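Local coordinates for protein beta-N-acetylhexosaminidase (Streptomyces plicatus, PDB 1JAK) that hydrolyses terminal N-acetylhexosamine residues from glycans, probably by the substrate-assisted mechanism of family 20 glycoside hydrolases, and binds an isofagomine-type inhibitor, at residues L191-S196 with A231-I236; E98-D103 with V109-R114; G368-G373 with A429-G434. One frame throughout, in Å; residues are numbered along the deposited sequence.

Contact 1 of 3, residues L191-S196 with A231-I236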
loop_
_atom_site.group_PDB
_atom_site.type_symbol
_atom_site.label_atom_id
_atom_site.label_comp_id
_atom_site.label_asym_id
_atom_site.label_seq_id
_atom_site.Cartn_x
_atom_site.Cartn_y
_atom_site.Cartn_z
ATOM N N LEU A 191 -0.993 2.053 4.196
ATOM C CA LEU A 191 -1.342 2.840 3.020
ATOM C C LEU A 191 -0.668 4.190 3.162
ATOM O O LEU A 191 -1.035 4.995 4.019
ATOM C CB LEU A 191 -2.858 3.038 2.908
ATOM C CG LEU A 191 -3.294 3.891 1.707
ATOM C CD1 LEU A 191 -3.085 3.101 0.421
ATOM C CD2 LEU A 191 -4.758 4.295 1.849
ATOM N N HIS A 192 0.333 4.416 2.322
ATOM C CA HIS A 192 1.095 5.658 2.309
ATOM C C HIS A 192 0.405 6.606 1.325
ATOM O O HIS A 192 0.227 6.277 0.155
ATOM C CB HIS A 192 2.533 5.329 1.874
ATOM C CG HIS A 192 3.422 6.520 1.666
ATOM N ND1 HIS A 192 4.693 6.399 1.144
ATOM C CD2 HIS A 192 3.223 7.844 1.864
ATOM C CE1 HIS A 192 5.236 7.597 1.025
ATOM N NE2 HIS A 192 4.364 8.493 1.454
ATOM N N LEU A 193 -0.014 7.770 1.808
ATOM C CA LEU A 193 -0.671 8.744 0.945
ATOM C C LEU A 193 0.243 9.946 0.746
ATOM O O LEU A 193 0.643 10.591 1.714
ATOM C CB LEU A 193 -1.997 9.206 1.560
ATOM C CG LEU A 193 -3.122 8.169 1.631
ATOM C CD1 LEU A 193 -4.335 8.760 2.351
ATOM C CD2 LEU A 193 -3.503 7.738 0.218
ATOM N N HIS A 194 0.575 10.231 -0.511
ATOM C CA HIS A 194 1.434 11.367 -0.852
ATOM C C HIS A 194 0.454 12.530 -1.030
ATOM O O HIS A 194 -0.064 12.764 -2.125
ATOM C CB HIS A 194 2.182 11.068 -2.157
ATOM C CG HIS A 194 3.305 12.014 -2.449
ATOM N ND1 HIS A 194 4.519 11.953 -1.798
ATOM C CD2 HIS A 194 3.402 13.036 -3.331
ATOM C CE1 HIS A 194 5.316 12.897 -2.271
ATOM N NE2 HIS A 194 4.661 13.567 -3.201
ATOM N N LEU A 195 0.212 13.244 0.068
ATOM C CA LEU A 195 -0.757 14.339 0.125
ATOM C C LEU A 195 -0.362 15.714 -0.395
ATOM O O LEU A 195 -1.216 16.594 -0.519
ATOM C CB LEU A 195 -1.249 14.488 1.566
ATOM C CG LEU A 195 -1.970 13.283 2.173
ATOM C CD1 LEU A 195 -2.196 13.532 3.657
ATOM C CD2 LEU A 195 -3.304 13.060 1.464
ATOM N N SER A 196 0.915 15.917 -0.688
ATOM C CA SER A 196 1.338 17.216 -1.188
ATOM C C SER A 196 2.557 17.107 -2.082
ATOM O O SER A 196 3.401 16.234 -1.903
ATOM C CB SER A 196 1.649 18.168 -0.023
ATOM O OG SER A 196 2.823 17.774 0.673
ATOM N N ALA A 231 -12.830 16.007 7.302
ATOM C CA ALA A 231 -13.829 14.942 7.373
ATOM C C ALA A 231 -13.577 13.855 6.334
ATOM O O ALA A 231 -13.658 12.665 6.639
ATOM C CB ALA A 231 -15.229 15.522 7.185
ATOM N N GLU A 232 -13.286 14.261 5.101
ATOM C CA GLU A 232 -13.016 13.287 4.049
ATOM C C GLU A 232 -11.790 12.468 4.400
ATOM O O GLU A 232 -11.768 11.254 4.206
ATOM C CB GLU A 232 -12.788 13.977 2.703
ATOM C CG GLU A 232 -14.059 14.447 2.028
ATOM C CD GLU A 232 -13.783 15.112 0.702
ATOM O OE1 GLU A 232 -13.077 16.137 0.700
ATOM O OE2 GLU A 232 -14.272 14.609 -0.332
ATOM N N TYR A 233 -10.762 13.136 4.916
ATOM C CA TYR A 233 -9.544 12.436 5.285
ATOM C C TYR A 233 -9.835 11.423 6.388
ATOM O O TYR A 233 -9.340 10.296 6.352
ATOM C CB TYR A 233 -8.475 13.414 5.765
ATOM C CG TYR A 233 -7.151 12.733 5.975
ATOM C CD1 TYR A 233 -6.394 12.305 4.885
ATOM C CD2 TYR A 233 -6.680 12.454 7.258
ATOM C CE1 TYR A 233 -5.208 11.616 5.061
ATOM C CE2 TYR A 233 -5.485 11.757 7.447
ATOM C CZ TYR A 233 -4.759 11.343 6.338
ATOM O OH TYR A 233 -3.588 10.647 6.499
ATOM N N LYS A 234 -10.631 11.831 7.372
ATOM C CA LYS A 234 -10.992 10.935 8.465
ATOM C C LYS A 234 -11.710 9.700 7.921
ATOM O O LYS A 234 -11.508 8.587 8.411
ATOM C CB LYS A 234 -11.904 11.650 9.469
ATOM C CG LYS A 234 -11.272 12.833 10.178
ATOM C CD LYS A 234 -12.275 13.473 11.131
ATOM C CE LYS A 234 -11.764 14.788 11.690
ATOM N NZ LYS A 234 -12.775 15.434 12.578
ATOM N N GLU A 235 -12.549 9.900 6.908
ATOM C CA GLU A 235 -13.294 8.799 6.300
ATOM C C GLU A 235 -12.352 7.842 5.574
ATOM O O GLU A 235 -12.546 6.626 5.603
ATOM C CB GLU A 235 -14.354 9.348 5.338
ATOM C CG GLU A 235 -15.117 8.297 4.529
ATOM C CD GLU A 235 -15.809 7.238 5.379
ATOM O OE1 GLU A 235 -16.002 7.448 6.597
ATOM O OE2 GLU A 235 -16.177 6.184 4.816
ATOM N N ILE A 236 -11.330 8.385 4.917
ATOM C CA ILE A 236 -10.361 7.534 4.232
ATOM C C ILE A 236 -9.631 6.693 5.281
ATOM O O ILE A 236 -9.426 5.492 5.099
ATOM C CB ILE A 236 -9.326 8.374 3.439
ATOM C CG1 ILE A 236 -10.013 9.045 2.244
ATOM C CG2 ILE A 236 -8.175 7.483 2.973
ATOM C CD1 ILE A 236 -9.090 9.932 1.408
#

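Contact 2 of 3, residues E98-D103 with V109-R114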
loop_
_atom_site.group_PDB
_atom_site.type_symbol
_atom_site.label_atom_id
_atom_site.label_comp_id
_atom_site.label_asym_id
_atom_site.label_seq_id
_atom_site.Cartn_x
_atom_site.Cartn_y
_atom_site.Cartn_z
ATOM N N GLU A 98 -0.960 -10.733 12.992
ATOM C CA GLU A 98 -1.502 -10.758 11.636
ATOM C C GLU A 98 -1.695 -12.115 10.980
ATOM O O GLU A 98 -2.244 -12.189 9.878
ATOM C CB GLU A 98 -0.612 -9.918 10.721
ATOM C CG GLU A 98 -0.550 -8.456 11.087
ATOM C CD GLU A 98 0.208 -7.657 10.055
ATOM O OE1 GLU A 98 1.457 -7.744 10.027
ATOM O OE2 GLU A 98 -0.454 -6.956 9.262
ATOM N N GLY A 99 -1.239 -13.175 11.639
ATOM C CA GLY A 99 -1.355 -14.504 11.069
ATOM C C GLY A 99 -2.683 -15.191 11.315
ATOM O O GLY A 99 -3.555 -14.663 12.003
ATOM N N TYR A 100 -2.829 -16.384 10.749
ATOM C CA TYR A 100 -4.057 -17.160 10.884
ATOM C C TYR A 100 -3.837 -18.596 10.426
ATOM O O TYR A 100 -2.809 -18.936 9.839
ATOM C CB TYR A 100 -5.156 -16.567 9.993
ATOM C CG TYR A 100 -4.802 -16.672 8.522
ATOM C CD1 TYR A 100 -3.955 -15.736 7.927
ATOM C CD2 TYR A 100 -5.211 -17.767 7.757
ATOM C CE1 TYR A 100 -3.518 -15.890 6.619
ATOM C CE2 TYR A 100 -4.778 -17.932 6.442
ATOM C CZ TYR A 100 -3.927 -16.990 5.883
ATOM O OH TYR A 100 -3.462 -17.161 4.603
ATOM N N ARG A 101 -4.829 -19.433 10.702
ATOM C CA ARG A 101 -4.817 -20.812 10.247
ATOM C C ARG A 101 -6.141 -20.948 9.508
ATOM O O ARG A 101 -7.151 -20.386 9.939
ATOM C CB ARG A 101 -4.781 -21.817 11.407
ATOM C CG ARG A 101 -4.786 -23.260 10.900
ATOM C CD ARG A 101 -4.585 -24.310 11.991
ATOM N NE ARG A 101 -5.780 -24.536 12.798
ATOM C CZ ARG A 101 -6.011 -23.970 13.979
ATOM N NH1 ARG A 101 -5.126 -23.132 14.503
ATOM N NH2 ARG A 101 -7.126 -24.251 14.642
ATOM N N LEU A 102 -6.131 -21.650 8.381
ATOM C CA LEU A 102 -7.352 -21.862 7.616
ATOM C C LEU A 102 -7.514 -23.355 7.373
ATOM O O LEU A 102 -6.676 -23.986 6.723
ATOM C CB LEU A 102 -7.300 -21.112 6.276
ATOM C CG LEU A 102 -8.568 -21.151 5.407
ATOM C CD1 LEU A 102 -8.545 -19.990 4.417
ATOM C CD2 LEU A 102 -8.668 -22.482 4.668
ATOM N N ASP A 103 -8.586 -23.920 7.920
ATOM C CA ASP A 103 -8.875 -25.339 7.755
ATOM C C ASP A 103 -10.076 -25.469 6.827
ATOM O O ASP A 103 -11.067 -24.756 6.986
ATOM C CB ASP A 103 -9.185 -25.977 9.112
ATOM C CG ASP A 103 -8.019 -25.893 10.079
ATOM O OD1 ASP A 103 -6.925 -26.382 9.735
ATOM O OD2 ASP A 103 -8.198 -25.342 11.185
ATOM N N VAL A 109 -15.299 -24.467 6.623
ATOM C CA VAL A 109 -14.044 -23.728 6.572
ATOM C C VAL A 109 -13.925 -22.952 7.871
ATOM O O VAL A 109 -14.858 -22.257 8.277
ATOM C CB VAL A 109 -14.004 -22.730 5.391
ATOM C CG1 VAL A 109 -12.797 -21.807 5.527
ATOM C CG2 VAL A 109 -13.921 -23.489 4.076
ATOM N N THR A 110 -12.784 -23.092 8.534
ATOM C CA THR A 110 -12.555 -22.387 9.781
ATOM C C THR A 110 -11.279 -21.569 9.695
ATOM O O THR A 110 -10.217 -22.091 9.355
ATOM C CB THR A 110 -12.426 -23.356 10.969
ATOM O OG1 THR A 110 -13.642 -24.100 11.111
ATOM C CG2 THR A 110 -12.157 -22.586 12.256
ATOM N N ILE A 111 -11.401 -20.280 9.988
ATOM C CA ILE A 111 -10.254 -19.383 9.989
ATOM C C ILE A 111 -10.037 -18.998 11.444
ATOM O O ILE A 111 -10.919 -18.424 12.082
ATOM C CB ILE A 111 -10.520 -18.119 9.151
ATOM C CG1 ILE A 111 -10.693 -18.505 7.680
ATOM C CG2 ILE A 111 -9.362 -17.130 9.310
ATOM C CD1 ILE A 111 -11.073 -17.346 6.775
ATOM N N THR A 112 -8.864 -19.336 11.968
ATOM C CA THR A 112 -8.533 -19.042 13.354
ATOM C C THR A 112 -7.366 -18.065 13.433
ATOM O O THR A 112 -6.400 -18.187 12.683
ATOM C CB THR A 112 -8.144 -20.332 14.107
ATOM O OG1 THR A 112 -9.201 -21.294 13.991
ATOM C CG2 THR A 112 -7.893 -20.033 15.577
ATOM N N ALA A 113 -7.459 -17.103 14.343
ATOM C CA ALA A 113 -6.400 -16.111 14.517
ATOM C C ALA A 113 -6.447 -15.518 15.918
ATOM O O ALA A 113 -7.415 -15.719 16.653
ATOM C CB ALA A 113 -6.551 -15.005 13.479
ATOM N N ARG A 114 -5.400 -14.783 16.289
ATOM C CA ARG A 114 -5.355 -14.159 17.604
ATOM C C ARG A 114 -6.076 -12.817 17.557
ATOM O O ARG A 114 -6.695 -12.403 18.536
ATOM C CB ARG A 114 -3.906 -13.944 18.052
ATOM C CG ARG A 114 -3.088 -15.218 18.175
ATOM C CD ARG A 114 -1.656 -14.903 18.592
ATOM N NE ARG A 114 -1.584 -14.362 19.947
ATOM C CZ ARG A 114 -1.742 -15.088 21.050
ATOM N NH1 ARG A 114 -1.980 -16.390 20.964
ATOM N NH2 ARG A 114 -1.671 -14.511 22.243
HETATM O O HOH W 1 -3.744 -13.167 14.435
HETATM O O HOH W 2 -8.626 -22.764 11.584
#

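Contact 3 of 3, residues G368-G373 with A429-G434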
loop_
_atom_site.group_PDB
_atom_site.type_symbol
_atom_site.label_atom_id
_atom_site.label_comp_id
_atom_site.label_asym_id
_atom_site.label_seq_id
_atom_site.Cartn_x
_atom_site.Cartn_y
_atom_site.Cartn_z
ATOM N N GLY A 368 16.294 3.765 -4.108
ATOM C CA GLY A 368 17.435 3.683 -5.004
ATOM C C GLY A 368 17.281 2.582 -6.040
ATOM O O GLY A 368 16.258 1.893 -6.083
ATOM N N LEU A 369 18.305 2.406 -6.872
ATOM C CA LEU A 369 18.275 1.411 -7.944
ATOM C C LEU A 369 19.540 0.552 -7.937
ATOM O O LEU A 369 20.467 0.816 -7.175
ATOM C CB LEU A 369 18.172 2.121 -9.302
ATOM C CG LEU A 369 17.001 3.070 -9.602
ATOM C CD1 LEU A 369 17.061 4.306 -8.720
ATOM C CD2 LEU A 369 17.068 3.487 -11.066
ATOM N N ASP A 370 19.575 -0.471 -8.790
ATOM C CA ASP A 370 20.751 -1.339 -8.885
ATOM C C ASP A 370 21.983 -0.482 -9.172
ATOM O O ASP A 370 23.055 -0.691 -8.599
ATOM C CB ASP A 370 20.606 -2.333 -10.044
ATOM C CG ASP A 370 19.814 -3.575 -9.679
ATOM O OD1 ASP A 370 19.209 -3.620 -8.589
ATOM O OD2 ASP A 370 19.802 -4.513 -10.505
ATOM N N ARG A 371 21.808 0.481 -10.071
ATOM C CA ARG A 371 22.888 1.365 -10.513
ATOM C C ARG A 371 23.291 2.493 -9.564
ATOM O O ARG A 371 24.274 3.192 -9.821
ATOM C CB ARG A 371 22.512 1.978 -11.861
ATOM C CG ARG A 371 21.459 3.072 -11.740
ATOM C CD ARG A 371 20.778 3.341 -13.064
ATOM N NE ARG A 371 19.902 4.507 -12.989
ATOM C CZ ARG A 371 18.954 4.785 -13.879
ATOM N NH1 ARG A 371 18.753 3.973 -14.910
ATOM N NH2 ARG A 371 18.219 5.883 -13.744
ATOM N N THR A 372 22.538 2.689 -8.490
ATOM C CA THR A 372 22.846 3.753 -7.543
ATOM C C THR A 372 24.295 3.640 -7.068
ATOM O O THR A 372 24.790 2.540 -6.819
ATOM C CB THR A 372 21.875 3.703 -6.346
ATOM O OG1 THR A 372 20.553 4.012 -6.811
ATOM C CG2 THR A 372 22.280 4.700 -5.266
ATOM N N GLY A 373 24.973 4.782 -6.971
ATOM C CA GLY A 373 26.363 4.795 -6.545
ATOM C C GLY A 373 26.563 4.157 -5.186
ATOM O O GLY A 373 25.694 4.244 -4.322
ATOM N N ALA A 429 15.964 -9.099 2.344
ATOM C CA ALA A 429 16.984 -9.360 3.360
ATOM C C ALA A 429 18.431 -9.197 2.907
ATOM O O ALA A 429 19.299 -8.856 3.712
ATOM C CB ALA A 429 16.784 -10.757 3.940
ATOM N N GLY A 430 18.700 -9.453 1.632
ATOM C CA GLY A 430 20.060 -9.323 1.134
ATOM C C GLY A 430 20.142 -8.376 -0.045
ATOM O O GLY A 430 21.019 -8.499 -0.902
ATOM N N TYR A 431 19.231 -7.412 -0.074
ATOM C CA TYR A 431 19.166 -6.447 -1.160
ATOM C C TYR A 431 20.213 -5.333 -1.116
ATOM O O TYR A 431 20.993 -5.170 -2.057
ATOM C CB TYR A 431 17.773 -5.818 -1.202
ATOM C CG TYR A 431 17.654 -4.737 -2.247
ATOM C CD1 TYR A 431 17.559 -5.057 -3.599
ATOM C CD2 TYR A 431 17.700 -3.392 -1.886
ATOM C CE1 TYR A 431 17.517 -4.062 -4.571
ATOM C CE2 TYR A 431 17.663 -2.391 -2.848
ATOM C CZ TYR A 431 17.574 -2.735 -4.187
ATOM O OH TYR A 431 17.563 -1.747 -5.140
ATOM N N LEU A 432 20.219 -4.558 -0.038
ATOM C CA LEU A 432 21.162 -3.450 0.090
ATOM C C LEU A 432 22.483 -3.934 0.682
ATOM O O LEU A 432 22.535 -4.375 1.829
ATOM C CB LEU A 432 20.564 -2.352 0.974
ATOM C CG LEU A 432 21.279 -0.999 0.975
ATOM C CD1 LEU A 432 21.186 -0.373 -0.416
ATOM C CD2 LEU A 432 20.644 -0.081 2.009
ATOM N N PRO A 433 23.571 -3.849 -0.099
ATOM C CA PRO A 433 24.894 -4.286 0.356
ATOM C C PRO A 433 25.294 -3.722 1.714
ATOM O O PRO A 433 25.220 -2.515 1.941
ATOM C CB PRO A 433 25.819 -3.800 -0.759
ATOM C CG PRO A 433 24.950 -3.866 -1.967
ATOM C CD PRO A 433 23.649 -3.286 -1.459
ATOM N N GLY A 434 25.708 -4.607 2.614
ATOM C CA GLY A 434 26.144 -4.186 3.933
ATOM C C GLY A 434 25.068 -3.833 4.942
ATOM O O GLY A 434 25.376 -3.559 6.100
HETATM O O HOH W 3 19.983 -0.252 -4.822
HETATM O O HOH W 4 17.131 -2.530 -7.500
#

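Contact 1 of 3, residues L191-S196 with A231-I236
I236, which packs against L193, is tied into helix 230-242 by its own amide, I236 N donating to E232 O at 3.0 Å. No hydrogen bond joins segments 191-196 and 231-236, so the contact itself is purely apolar. Two leucine methyls converge on one ring carbon: L195 CD1 is 3.8 Å from Y233 CE1, and L193 CD1 is 4.0 Å from Y233 CE1. Both come at a slant to the ring; the L195 side chain meets that of Y233 nearly at right angles, whereas L193 and Y233 run past each other in opposite senses. The same L193 methyl also touches the short branch of the isoleucine, with L193 CD1 4.1 Å from I236 CG2. Y233 spans the gap because its CG is anti to the backbone N (chi1 -172°), which swings the ring over to the strand. The backbones stay well apart, the nearest CA atoms, those of L195 and Y233, being 10.4 Å from each other, so side chains fill the layer. V247 and P249 of strand 246-250 also pack on this patch, while V173 and V176 of helix 173-184 meet I236. On the strand's other side H192 and H194 both bond to E250 OE1. Strand, covering helix and the adjacent parallel strand 246-250 form a beta-alpha-beta crossover of the catalytic TIM barrel.

Contact 2 of 3, residues E98-D103 with V109-R114
The guanidinium of R101 has T112 OG1 over one face, R101 NH2 lying 3.7 Å from T112 OG1, and D103 OD1 in plane at its edge. R101 NE donates to the syn lone pair of D103 OD2 at 3.0 Å, a salt bridge tilted 24° from the guanidinium plane, while NH1 bonds to Y95 OH. The bend at chi3 (76°) brings NE to D103 OD2 and leaves the rest of the guanidinium beside T112. A water bonds D103 OD2 (2.6 Å from its O), T110 O and T112 OG1, linking the strands on this face. The Y100 ring, whose OH bonds to T125, meets I111 CG2 at a slant. Between the two faces, four backbone bonds join the antiparallel strands; R101 N to T112 O and D103 N to T110 O are both 2.8 Å. L102 CG lies 4.1 Å from I111 CG1 in the non-hydrogen-bonded pair. A leucine in place of R101 would probably leave D103 OD2 without its cationic mate and Y95 OH without the NH1 bond. T112 OG1 and D103 OD1 also bond R89 and T150. The hairpin is thus two-sided: Y100, L102 and I111 give an apolar face, whereas R101, D103, T110 and T112 give a polar one, where R101 and D103 probably offset each other's charge.

Contact 3 of 3, residues G368-G373 with A429-G434
Y431 OH approaches the turn at L369-T372 without bonding to it directly: Y431 OH is 4.0 Å from G368 O, and two waters bridge the two segments. One water donates to Y431 OH and to L369 O, the latter at 2.6 Å. The other, lying in plane at the ring edge, accepts from Y431 OH at 2.5 Å and donates to D370 OD1. The phenol donates to the in-plane water and accepts from the one well off the ring plane, so its proton probably points to the former. The ring gets there because Y431 CG is anti to the backbone N (chi1 176°), extending the side chain from its loop toward the turn. There it packs on Y366, L392 and P394 and meets the ring of W426. D370 behaves differently: its CB leaves the backbone away from Y431, yet chi1 of -84°, displaced from the staggered value, brings the carboxylate back, with D370 OD1 4.3 Å from Y431 OH and at a slant to the ring. Salt bridges from R422 to OD2 and from R397 to OD1 hold this carboxylate and would be expected to stabilise its negative charge. The T372 hydroxyl folds back so that L369 N donates to T372 OG1 at 2.8 Å, almost straight at 172°, while T372 N donates to L369 O at 3.1 Å. Within the turn, L369 CD2 lies 3.4 Å above one face of the R371 guanidinium, offset toward its rim. Segment 368-373 holds a type I beta turn, L369 to T372, between strand 363-366 and helix 374-385, next to W367 of the inhibitor pocket; 429-434 lies between helix 420-424 and strand 440-447, so the waters join two loops of the TIM barrel.

Overall arrangement
Contacts 1 and 3 both belong to the catalytic barrel, their centres 31 Å apart, and they lie at different distances from the inhibitor: the side chain of L195 is about 12 Å from it and that of L369 about 9 Å. Contact 2 belongs to family 20 domain 2, its centre 30 Å from that of contact 1 and 36 Å from that of contact 3. No two contacts touch; the nearest atoms of contacts 1 and 2 are about 10 Å apart. At that boundary E98, in the loop leading into strand 100-105, forms a salt bridge with R160 and a hydrogen bond with N189, the latter just before strand 190-194, joining domain 2 to the barrel close to where contact 1 begins.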